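Local coordinates for gram-negative insecticidal protein (Chromobacterium piscinae, PDB 6FBM) that is an insecticidal toxin of the membrane attack complex/perforin (MACPF) family that probably kills insect cells by forming pores in their membranes, at residues 37-45 with 135-146; 122-133 with 174-185. One frame throughout, in Å; residues are numbered along the deposited sequence.

Contact 1. Residues 37-45 with 135-146; sequences GQPLFDFGG and LPGAATLRSMLR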
loop_
_atom_site.group_PDB
_atom_site.type_symbol
_atom_site.label_atom_id
_atom_site.label_comp_id
_atom_site.label_asym_id
_atom_site.label_seq_id
_atom_site.Cartn_x
_atom_site.Cartn_y
_atom_site.Cartn_z
ATOM N N GLY A 37 21.432 -14.520 22.027
ATOM C CA GLY A 37 21.182 -15.151 20.738
ATOM C C GLY A 37 20.348 -16.405 20.693
ATOM O O GLY A 37 19.244 -16.396 20.134
ATOM N N GLN A 38 20.891 -17.488 21.255
ATOM C CA GLN A 38 20.314 -18.838 21.088
ATOM C C GLN A 38 19.048 -19.047 21.914
ATOM O O GLN A 38 19.067 -18.806 23.128
ATOM C CB GLN A 38 21.319 -19.980 21.385
ATOM C CG GLN A 38 22.362 -20.104 20.301
ATOM C CD GLN A 38 23.768 -19.722 20.740
ATOM O OE1 GLN A 38 23.965 -18.817 21.556
ATOM N NE2 GLN A 38 24.744 -20.419 20.194
ATOM N N PRO A 39 17.930 -19.480 21.270
ATOM C CA PRO A 39 16.786 -19.981 22.061
ATOM C C PRO A 39 17.186 -21.190 22.907
ATOM O O PRO A 39 17.959 -22.015 22.456
ATOM C CB PRO A 39 15.754 -20.378 20.994
ATOM C CG PRO A 39 16.115 -19.564 19.795
ATOM C CD PRO A 39 17.627 -19.466 19.828
ATOM N N LEU A 40 16.680 -21.254 24.128
ATOM C CA LEU A 40 17.072 -22.292 25.073
ATOM C C LEU A 40 16.179 -23.493 24.960
ATOM O O LEU A 40 16.597 -24.609 25.258
ATOM C CB LEU A 40 17.001 -21.759 26.503
ATOM C CG LEU A 40 18.219 -20.981 27.019
ATOM C CD1 LEU A 40 18.907 -20.091 25.982
ATOM C CD2 LEU A 40 17.802 -20.182 28.246
ATOM N N PHE A 41 14.941 -23.280 24.523
ATOM C CA PHE A 41 13.923 -24.296 24.611
ATOM C C PHE A 41 13.313 -24.566 23.266
ATOM O O PHE A 41 13.431 -23.770 22.346
ATOM C CB PHE A 41 12.847 -23.870 25.589
ATOM C CG PHE A 41 13.381 -23.380 26.900
ATOM C CD1 PHE A 41 13.862 -24.271 27.832
ATOM C CD2 PHE A 41 13.417 -22.035 27.189
ATOM C CE1 PHE A 41 14.349 -23.830 29.058
ATOM C CE2 PHE A 41 13.913 -21.584 28.398
ATOM C CZ PHE A 41 14.382 -22.489 29.334
ATOM N N ASP A 42 12.710 -25.743 23.166
ATOM C CA ASP A 42 11.940 -26.184 22.026
ATOM C C ASP A 42 10.532 -26.192 22.608
ATOM O O ASP A 42 10.229 -27.022 23.450
ATOM C CB ASP A 42 12.390 -27.593 21.621
ATOM C CG ASP A 42 11.526 -28.208 20.503
ATOM O OD1 ASP A 42 10.548 -27.597 20.025
ATOM O OD2 ASP A 42 11.829 -29.337 20.058
ATOM N N PHE A 43 9.687 -25.265 22.171
ATOM C CA PHE A 43 8.368 -25.069 22.793
ATOM C C PHE A 43 7.233 -25.912 22.211
ATOM O O PHE A 43 6.079 -25.733 22.605
ATOM C CB PHE A 43 7.997 -23.584 22.774
ATOM C CG PHE A 43 8.801 -22.756 23.716
ATOM C CD1 PHE A 43 8.646 -22.909 25.082
ATOM C CD2 PHE A 43 9.705 -21.818 23.240
ATOM C CE1 PHE A 43 9.389 -22.144 25.947
ATOM C CE2 PHE A 43 10.440 -21.042 24.107
ATOM C CZ PHE A 43 10.283 -21.198 25.455
ATOM N N GLY A 44 7.568 -26.825 21.292
ATOM C CA GLY A 44 6.592 -27.631 20.582
ATOM C C GLY A 44 6.052 -26.830 19.410
ATOM O O GLY A 44 5.950 -25.551 19.469
ATOM N N GLY A 45 5.721 -27.553 18.343
ATOM C CA GLY A 45 5.171 -26.939 17.136
ATOM C C GLY A 45 3.669 -26.741 17.190
ATOM O O GLY A 45 3.123 -26.092 16.296
ATOM N N LEU A 135 6.098 -18.808 30.776
ATOM C CA LEU A 135 6.549 -20.160 30.500
ATOM C C LEU A 135 6.239 -21.087 31.676
ATOM O O LEU A 135 5.924 -20.623 32.785
ATOM C CB LEU A 135 8.061 -20.160 30.285
ATOM C CG LEU A 135 8.556 -19.327 29.101
ATOM C CD1 LEU A 135 10.051 -19.505 28.955
ATOM C CD2 LEU A 135 7.869 -19.728 27.806
ATOM N N PRO A 136 6.361 -22.406 31.445
ATOM C CA PRO A 136 6.376 -23.353 32.540
ATOM C C PRO A 136 7.542 -23.116 33.514
ATOM O O PRO A 136 8.509 -22.385 33.215
ATOM C CB PRO A 136 6.582 -24.694 31.819
ATOM C CG PRO A 136 6.021 -24.503 30.486
ATOM C CD PRO A 136 6.497 -23.110 30.160
ATOM N N GLY A 137 7.434 -23.766 34.664
ATOM C CA GLY A 137 8.481 -23.753 35.686
ATOM C C GLY A 137 9.696 -24.498 35.211
ATOM O O GLY A 137 9.608 -25.284 34.266
ATOM N N ALA A 138 10.815 -24.250 35.863
ATOM C CA ALA A 138 12.098 -24.908 35.562
ATOM C C ALA A 138 11.993 -26.394 35.341
ATOM O O ALA A 138 12.576 -26.936 34.407
ATOM C CB ALA A 138 13.115 -24.654 36.669
ATOM N N ALA A 139 11.250 -27.044 36.218
ATOM C CA ALA A 139 11.150 -28.497 36.172
ATOM C C ALA A 139 10.423 -29.030 34.943
ATOM O O ALA A 139 10.717 -30.115 34.481
ATOM C CB ALA A 139 10.532 -29.025 37.458
ATOM N N THR A 140 9.483 -28.270 34.408
ATOM C CA THR A 140 8.801 -28.658 33.168
ATOM C C THR A 140 9.707 -28.393 31.972
ATOM O O THR A 140 9.785 -29.205 31.037
ATOM C CB THR A 140 7.496 -27.870 33.022
ATOM O OG1 THR A 140 6.634 -28.153 34.117
ATOM C CG2 THR A 140 6.781 -28.210 31.695
ATOM N N LEU A 141 10.382 -27.248 32.005
ATOM C CA LEU A 141 11.273 -26.841 30.919
ATOM C C LEU A 141 12.490 -27.735 30.772
ATOM O O LEU A 141 13.069 -27.830 29.686
ATOM C CB LEU A 141 11.733 -25.385 31.109
ATOM C CG LEU A 141 10.658 -24.291 30.930
ATOM C CD1 LEU A 141 11.163 -22.974 31.509
ATOM C CD2 LEU A 141 10.287 -24.165 29.453
ATOM N N ARG A 142 12.872 -28.407 31.853
ATOM C CA ARG A 142 14.000 -29.343 31.844
ATOM C C ARG A 142 13.905 -30.365 30.742
ATOM O O ARG A 142 14.927 -30.724 30.162
ATOM C CB ARG A 142 14.114 -30.057 33.192
ATOM C CG ARG A 142 15.516 -30.579 33.522
ATOM C CD ARG A 142 15.932 -30.156 34.921
ATOM N NE ARG A 142 14.952 -30.592 35.918
ATOM C CZ ARG A 142 14.727 -30.015 37.107
ATOM N NH1 ARG A 142 15.412 -28.943 37.504
ATOM N NH2 ARG A 142 13.789 -30.520 37.912
ATOM N N SER A 143 12.693 -30.812 30.418
ATOM C CA SER A 143 12.477 -31.751 29.308
ATOM C C SER A 143 12.307 -31.082 27.926
ATOM O O SER A 143 12.012 -31.763 26.951
ATOM C CB SER A 143 11.254 -32.638 29.609
ATOM O OG SER A 143 10.048 -31.904 29.459
ATOM N N MET A 144 12.493 -29.766 27.849
ATOM C CA MET A 144 12.229 -28.997 26.629
ATOM C C MET A 144 13.454 -28.245 26.153
ATOM O O MET A 144 13.317 -27.326 25.354
ATOM C CB MET A 144 11.093 -27.994 26.901
ATOM C CG MET A 144 9.749 -28.661 27.116
ATOM S SD MET A 144 8.619 -27.534 27.919
ATOM C CE MET A 144 8.252 -26.314 26.661
ATOM N N LEU A 145 14.640 -28.641 26.621
ATOM C CA LEU A 145 15.859 -27.929 26.305
ATOM C C LEU A 145 16.293 -28.260 24.899
ATOM O O LEU A 145 16.096 -29.390 24.434
ATOM C CB LEU A 145 16.974 -28.322 27.278
ATOM C CG LEU A 145 16.705 -28.117 28.762
ATOM C CD1 LEU A 145 17.950 -28.500 29.537
ATOM C CD2 LEU A 145 16.307 -26.684 29.070
ATOM N N ARG A 146 16.871 -27.278 24.214
ATOM C CA ARG A 146 17.469 -27.531 22.906
ATOM C C ARG A 146 18.722 -28.344 23.158
ATOM O O ARG A 146 19.305 -28.292 24.240
ATOM C CB ARG A 146 17.814 -26.243 22.160
ATOM C CG ARG A 146 16.602 -25.394 21.823
ATOM C CD ARG A 146 16.603 -24.761 20.466
ATOM N NE ARG A 146 16.414 -25.744 19.397
ATOM C CZ ARG A 146 15.247 -26.043 18.817
ATOM N NH1 ARG A 146 14.103 -25.450 19.176
ATOM N NH2 ARG A 146 15.220 -26.955 17.847
#
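CG of F41 stands beside its backbone N, anti to the carbonyl carbon (chi1 -49°); L141 is turned likewise, and the two side chains cross at about a right angle. L141 CD2 then sits over one face of the F41 ring, 4.0 Å from its centroid, a CH-pi contact, while CB of L40 covers the opposite face. L145 runs alongside F41, its CD2 3.5 Å from F41 CE1. The backbones meet in one isolated beta bridge between F41 and L145: D42 N donates to M144 O at 2.8 Å, and R146 N to L40 O at 2.9 Å. This bridge ties the loop after strand 35-39 to the turn that follows helix 138-141, far from the centre of the chain and against strand 170-177, whose Y171 meets F41 edge-to-face. F43 lies against L135, whose CD2 is 3.4 Å from F43 CE1, and F43 CD1 touches M144 CE (3.8 Å), brought there by a bend at chi3 of M144 (71°). On the solvent side R146 reaches along the backbone of 39-42; its NH1 stays 4.2 Å from D42 OD1, which lies well out of the guanidinium plane; no N-H points at it, and the two are near as opposite charges without a salt bridge.

Contact 2. Residues 122-133 with 174-185; sequences SSTREAHVLWYI and EAAVGGRLDYSA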
loop_
_atom_site.group_PDB
_atom_site.type_symbol
_atom_site.label_atom_id
_atom_site.label_comp_id
_atom_site.label_asym_id
_atom_site.label_seq_id
_atom_site.Cartn_x
_atom_site.Cartn_y
_atom_site.Cartn_z
ATOM N N SER A 122 15.982 9.952 38.628
ATOM C CA SER A 122 14.620 9.427 38.596
ATOM C C SER A 122 14.385 8.693 37.293
ATOM O O SER A 122 14.780 9.157 36.215
ATOM C CB SER A 122 13.587 10.540 38.762
ATOM O OG SER A 122 13.738 11.551 37.768
ATOM N N SER A 123 13.721 7.543 37.394
ATOM C CA SER A 123 13.146 6.865 36.239
ATOM C C SER A 123 11.658 6.809 36.463
ATOM O O SER A 123 11.197 6.159 37.404
ATOM C CB SER A 123 13.724 5.465 36.103
ATOM O OG SER A 123 12.960 4.662 35.203
ATOM N N THR A 124 10.900 7.495 35.616
ATOM C CA THR A 124 9.462 7.463 35.688
ATOM C C THR A 124 8.996 6.676 34.467
ATOM O O THR A 124 9.127 7.160 33.344
ATOM C CB THR A 124 8.915 8.882 35.713
ATOM O OG1 THR A 124 9.306 9.507 36.939
ATOM C CG2 THR A 124 7.412 8.877 35.628
ATOM N N ARG A 125 8.460 5.471 34.714
ATOM C CA ARG A 125 8.118 4.518 33.657
ATOM C C ARG A 125 6.628 4.268 33.616
ATOM O O ARG A 125 5.987 3.995 34.635
ATOM C CB ARG A 125 8.836 3.182 33.833
ATOM C CG ARG A 125 10.333 3.307 34.072
ATOM C CD ARG A 125 11.091 1.988 33.875
ATOM N NE ARG A 125 10.755 1.003 34.901
ATOM C CZ ARG A 125 11.219 1.041 36.153
ATOM N NH1 ARG A 125 12.072 2.008 36.576
ATOM N NH2 ARG A 125 10.814 0.103 37.005
ATOM N N GLU A 126 6.071 4.394 32.420
ATOM C CA GLU A 126 4.689 4.079 32.206
ATOM C C GLU A 126 4.663 2.931 31.239
ATOM O O GLU A 126 5.008 3.086 30.065
ATOM C CB GLU A 126 3.931 5.269 31.666
ATOM C CG GLU A 126 2.452 4.995 31.586
ATOM C CD GLU A 126 1.670 6.173 31.127
ATOM O OE1 GLU A 126 0.756 6.529 31.882
ATOM O OE2 GLU A 126 1.945 6.721 30.042
ATOM N N ALA A 127 4.246 1.784 31.742
ATOM C CA ALA A 127 4.250 0.549 30.976
ATOM C C ALA A 127 2.821 0.298 30.489
ATOM O O ALA A 127 1.886 0.198 31.300
ATOM C CB ALA A 127 4.748 -0.602 31.832
ATOM N N HIS A 128 2.649 0.236 29.163
ATOM C CA HIS A 128 1.350 -0.008 28.565
ATOM C C HIS A 128 1.293 -1.490 28.220
ATOM O O HIS A 128 1.690 -1.891 27.141
ATOM C CB HIS A 128 1.170 0.884 27.355
ATOM C CG HIS A 128 1.061 2.342 27.699
ATOM N ND1 HIS A 128 -0.091 3.076 27.466
ATOM C CD2 HIS A 128 1.927 3.186 28.305
ATOM C CE1 HIS A 128 0.089 4.313 27.897
ATOM N NE2 HIS A 128 1.304 4.406 28.405
ATOM N N VAL A 129 0.811 -2.290 29.159
ATOM C CA VAL A 129 0.789 -3.733 28.991
ATOM C C VAL A 129 -0.409 -4.116 28.154
ATOM O O VAL A 129 -1.510 -3.650 28.412
ATOM C CB VAL A 129 0.661 -4.473 30.346
ATOM C CG1 VAL A 129 0.651 -5.995 30.146
ATOM C CG2 VAL A 129 1.780 -4.046 31.311
ATOM N N LEU A 130 -0.188 -4.925 27.129
ATOM C CA LEU A 130 -1.279 -5.541 26.395
ATOM C C LEU A 130 -1.514 -6.958 26.942
ATOM O O LEU A 130 -2.648 -7.338 27.211
ATOM C CB LEU A 130 -0.959 -5.555 24.895
ATOM C CG LEU A 130 -0.620 -4.177 24.320
ATOM C CD1 LEU A 130 -0.111 -4.316 22.911
ATOM C CD2 LEU A 130 -1.790 -3.206 24.358
ATOM N N TRP A 131 -0.448 -7.741 27.078
ATOM C CA TRP A 131 -0.544 -9.062 27.670
ATOM C C TRP A 131 0.753 -9.481 28.312
ATOM O O TRP A 131 1.790 -8.849 28.099
ATOM C CB TRP A 131 -0.957 -10.108 26.629
ATOM C CG TRP A 131 -0.154 -10.066 25.410
ATOM C CD1 TRP A 131 1.015 -10.700 25.208
ATOM C CD2 TRP A 131 -0.471 -9.381 24.200
ATOM N NE1 TRP A 131 1.465 -10.476 23.902
ATOM C CE2 TRP A 131 0.535 -9.695 23.264
ATOM C CE3 TRP A 131 -1.551 -8.611 23.786
ATOM C CZ2 TRP A 131 0.549 -9.165 21.983
ATOM C CZ3 TRP A 131 -1.555 -8.100 22.516
ATOM C CH2 TRP A 131 -0.515 -8.375 21.623
ATOM N N TYR A 132 0.666 -10.531 29.126
ATOM C CA TYR A 132 1.811 -11.199 29.682
ATOM C C TYR A 132 1.915 -12.535 28.966
ATOM O O TYR A 132 0.905 -13.141 28.606
ATOM C CB TYR A 132 1.646 -11.409 31.189
ATOM C CG TYR A 132 1.368 -10.149 31.998
ATOM C CD1 TYR A 132 2.425 -9.366 32.465
ATOM C CD2 TYR A 132 0.067 -9.755 32.339
ATOM C CE1 TYR A 132 2.209 -8.210 33.221
ATOM C CE2 TYR A 132 -0.166 -8.597 33.088
ATOM C CZ TYR A 132 0.908 -7.816 33.532
ATOM O OH TYR A 132 0.730 -6.642 34.288
ATOM N N ILE A 133 3.138 -12.972 28.723
ATOM C CA ILE A 133 3.390 -14.327 28.267
ATOM C C ILE A 133 4.222 -14.939 29.376
ATOM O O ILE A 133 5.089 -14.261 29.950
ATOM C CB ILE A 133 4.157 -14.416 26.938
ATOM C CG1 ILE A 133 3.614 -13.393 25.927
ATOM C CG2 ILE A 133 4.081 -15.831 26.403
ATOM C CD1 ILE A 133 4.377 -13.315 24.637
ATOM N N GLU A 174 8.803 -14.894 32.076
ATOM C CA GLU A 174 7.540 -14.184 32.049
ATOM C C GLU A 174 7.832 -12.746 31.611
ATOM O O GLU A 174 8.802 -12.140 32.050
ATOM C CB GLU A 174 6.924 -14.208 33.437
ATOM C CG GLU A 174 5.460 -13.834 33.492
ATOM C CD GLU A 174 4.961 -13.924 34.936
ATOM O OE1 GLU A 174 5.364 -13.065 35.739
ATOM O OE2 GLU A 174 4.185 -14.849 35.277
ATOM N N ALA A 175 6.996 -12.192 30.744
ATOM C CA ALA A 175 7.196 -10.809 30.311
ATOM C C ALA A 175 5.893 -10.110 29.980
ATOM O O ALA A 175 4.944 -10.719 29.470
ATOM C CB ALA A 175 8.096 -10.784 29.091
ATOM N N ALA A 176 5.893 -8.815 30.261
ATOM C CA ALA A 176 4.838 -7.938 29.827
ATOM C C ALA A 176 5.125 -7.532 28.393
ATOM O O ALA A 176 6.241 -7.185 28.055
ATOM C CB ALA A 176 4.784 -6.725 30.724
ATOM N N VAL A 177 4.084 -7.567 27.570
ATOM C CA VAL A 177 4.187 -7.166 26.194
ATOM C C VAL A 177 3.316 -5.945 25.924
ATOM O O VAL A 177 2.169 -5.875 26.329
ATOM C CB VAL A 177 3.788 -8.328 25.271
ATOM C CG1 VAL A 177 3.882 -7.899 23.840
ATOM C CG2 VAL A 177 4.681 -9.545 25.509
ATOM N N GLY A 178 3.892 -4.971 25.240
ATOM C CA GLY A 178 3.225 -3.749 24.826
ATOM C C GLY A 178 4.236 -2.668 24.515
ATOM O O GLY A 178 5.173 -2.890 23.757
ATOM N N GLY A 179 4.064 -1.490 25.109
ATOM C CA GLY A 179 5.100 -0.456 25.026
ATOM C C GLY A 179 5.299 0.236 26.324
ATOM O O GLY A 179 4.378 0.363 27.119
ATOM N N ARG A 180 6.516 0.694 26.547
ATOM C CA ARG A 180 6.897 1.361 27.794
ATOM C C ARG A 180 7.538 2.684 27.453
ATOM O O ARG A 180 8.337 2.741 26.509
ATOM C CB ARG A 180 7.944 0.528 28.506
ATOM C CG ARG A 180 8.254 0.974 29.916
ATOM C CD ARG A 180 9.203 0.006 30.617
ATOM N NE ARG A 180 10.589 0.373 30.368
ATOM C CZ ARG A 180 11.543 -0.371 29.812
ATOM N NH1 ARG A 180 11.344 -1.602 29.374
ATOM N NH2 ARG A 180 12.755 0.146 29.699
ATOM N N LEU A 181 7.249 3.726 28.232
ATOM C CA LEU A 181 8.030 4.954 28.158
ATOM C C LEU A 181 8.785 5.141 29.453
ATOM O O LEU A 181 8.223 4.945 30.524
ATOM C CB LEU A 181 7.127 6.147 27.909
ATOM C CG LEU A 181 6.415 6.162 26.558
ATOM C CD1 LEU A 181 5.621 7.445 26.443
ATOM C CD2 LEU A 181 7.377 6.025 25.385
ATOM N N ASP A 182 10.062 5.510 29.325
ATOM C CA ASP A 182 10.956 5.814 30.432
ATOM C C ASP A 182 11.287 7.279 30.375
ATOM O O ASP A 182 11.999 7.725 29.478
ATOM C CB ASP A 182 12.249 5.057 30.285
ATOM C CG ASP A 182 12.088 3.585 30.564
ATOM O OD1 ASP A 182 11.009 3.190 30.983
ATOM O OD2 ASP A 182 13.031 2.804 30.338
ATOM N N TYR A 183 10.747 8.048 31.318
ATOM C CA TYR A 183 11.026 9.463 31.434
ATOM C C TYR A 183 12.054 9.543 32.517
ATOM O O TYR A 183 11.731 9.448 33.704
ATOM C CB TYR A 183 9.734 10.171 31.811
ATOM C CG TYR A 183 9.777 11.684 31.892
ATOM C CD1 TYR A 183 9.862 12.459 30.753
ATOM C CD2 TYR A 183 9.621 12.320 33.103
ATOM C CE1 TYR A 183 9.863 13.833 30.846
ATOM C CE2 TYR A 183 9.598 13.696 33.188
ATOM C CZ TYR A 183 9.714 14.448 32.061
ATOM O OH TYR A 183 9.691 15.808 32.162
ATOM N N SER A 184 13.309 9.672 32.117
ATOM C CA SER A 184 14.415 9.627 33.085
ATOM C C SER A 184 15.032 11.006 33.286
ATOM O O SER A 184 15.287 11.735 32.311
ATOM C CB SER A 184 15.470 8.602 32.656
ATOM O OG SER A 184 16.152 9.033 31.506
ATOM N N ALA A 185 15.283 11.362 34.551
ATOM C CA ALA A 185 15.746 12.714 34.865
ATOM C C ALA A 185 16.916 12.686 35.821
ATOM O O ALA A 185 16.877 12.003 36.873
ATOM C CB ALA A 185 14.616 13.575 35.423
HETATM O O HOH W 1 11.693 10.881 35.958
#
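This is a buried antiparallel strand pairing in the central, strongly bent sheet of the MACPF fold: strand 122-129 runs against 179-185, and beyond a corner 131-133 runs against 174-177. The first pair of axes comes within 4.5 Å at 163°, and regular backbone hydrogen bonds join S122 with A185, T124 with Y183, E126 with L181 and H128 with G179. At the corner the register slips by one residue, L130 and W131 together standing opposite V177 in a classic beta bulge. V177 O takes L130 N at 2.7 Å and W131 N more weakly. Opposite V129, G178, with no side chain and phi 160°, brings its CA to 3.3 Å from H128 O. Past the bulge, W131 CG lies between its backbone N and carbonyl carbon (chi1 50°), which lays the five-membered ring over V177 CB, 3.8 Å from the ring centroid; W131 NE1 is hydrogen-bonded to P14 O.

R125, A127, R180 and D182 share one face. R180 grips D182 side-on with two nearly coplanar N-H groups, NE to OD1 at 2.9 Å and NH2 to OD2 at 2.7 Å. The aliphatic part of R125 passes beside the same carboxylate, CD 3.1 Å from D182 OD1, while its NH1 hydrogen-bonds S123 OG and makes a salt bridge with D76 of strand 64-78. On the other face H128 NE2 donates to E126 OE2 at 2.9 Å, arriving from above the carboxylate plane, and Y206 OH is a second partner of that oxygen. A water hydrogen-bonded to S122 OG and T124 OG1 donates to Y183 O.

Strand 64-78 continues the sheet beyond 122-133 and strand 232-239 beyond 179-185; helix 255-269 packs on the face of E126, H128, W131 and L181, and strand 271-274 meets A127, A175 and A176.

Contact 2 lies in the interior, where nearly every touching residue is buried, whereas contact 1 is a partly buried patch farther from the centre of the chain. The two are joined by sequence: strand 120-134, which supplies 122-133, leads directly into 135-146, and strand 170-177 runs from the F41 environment of contact 1 into the pairing of contact 2. Their centres are about 26 Å apart. Backbone bonding along both strand pairs, interrupted in register by one bulge, and buried charged pairs hold the sheet at contact 2. Contact 1 has a single bridge and combines a cluster of phenylalanine, leucine and methionine side chains with an exposed arginine lying along the loop.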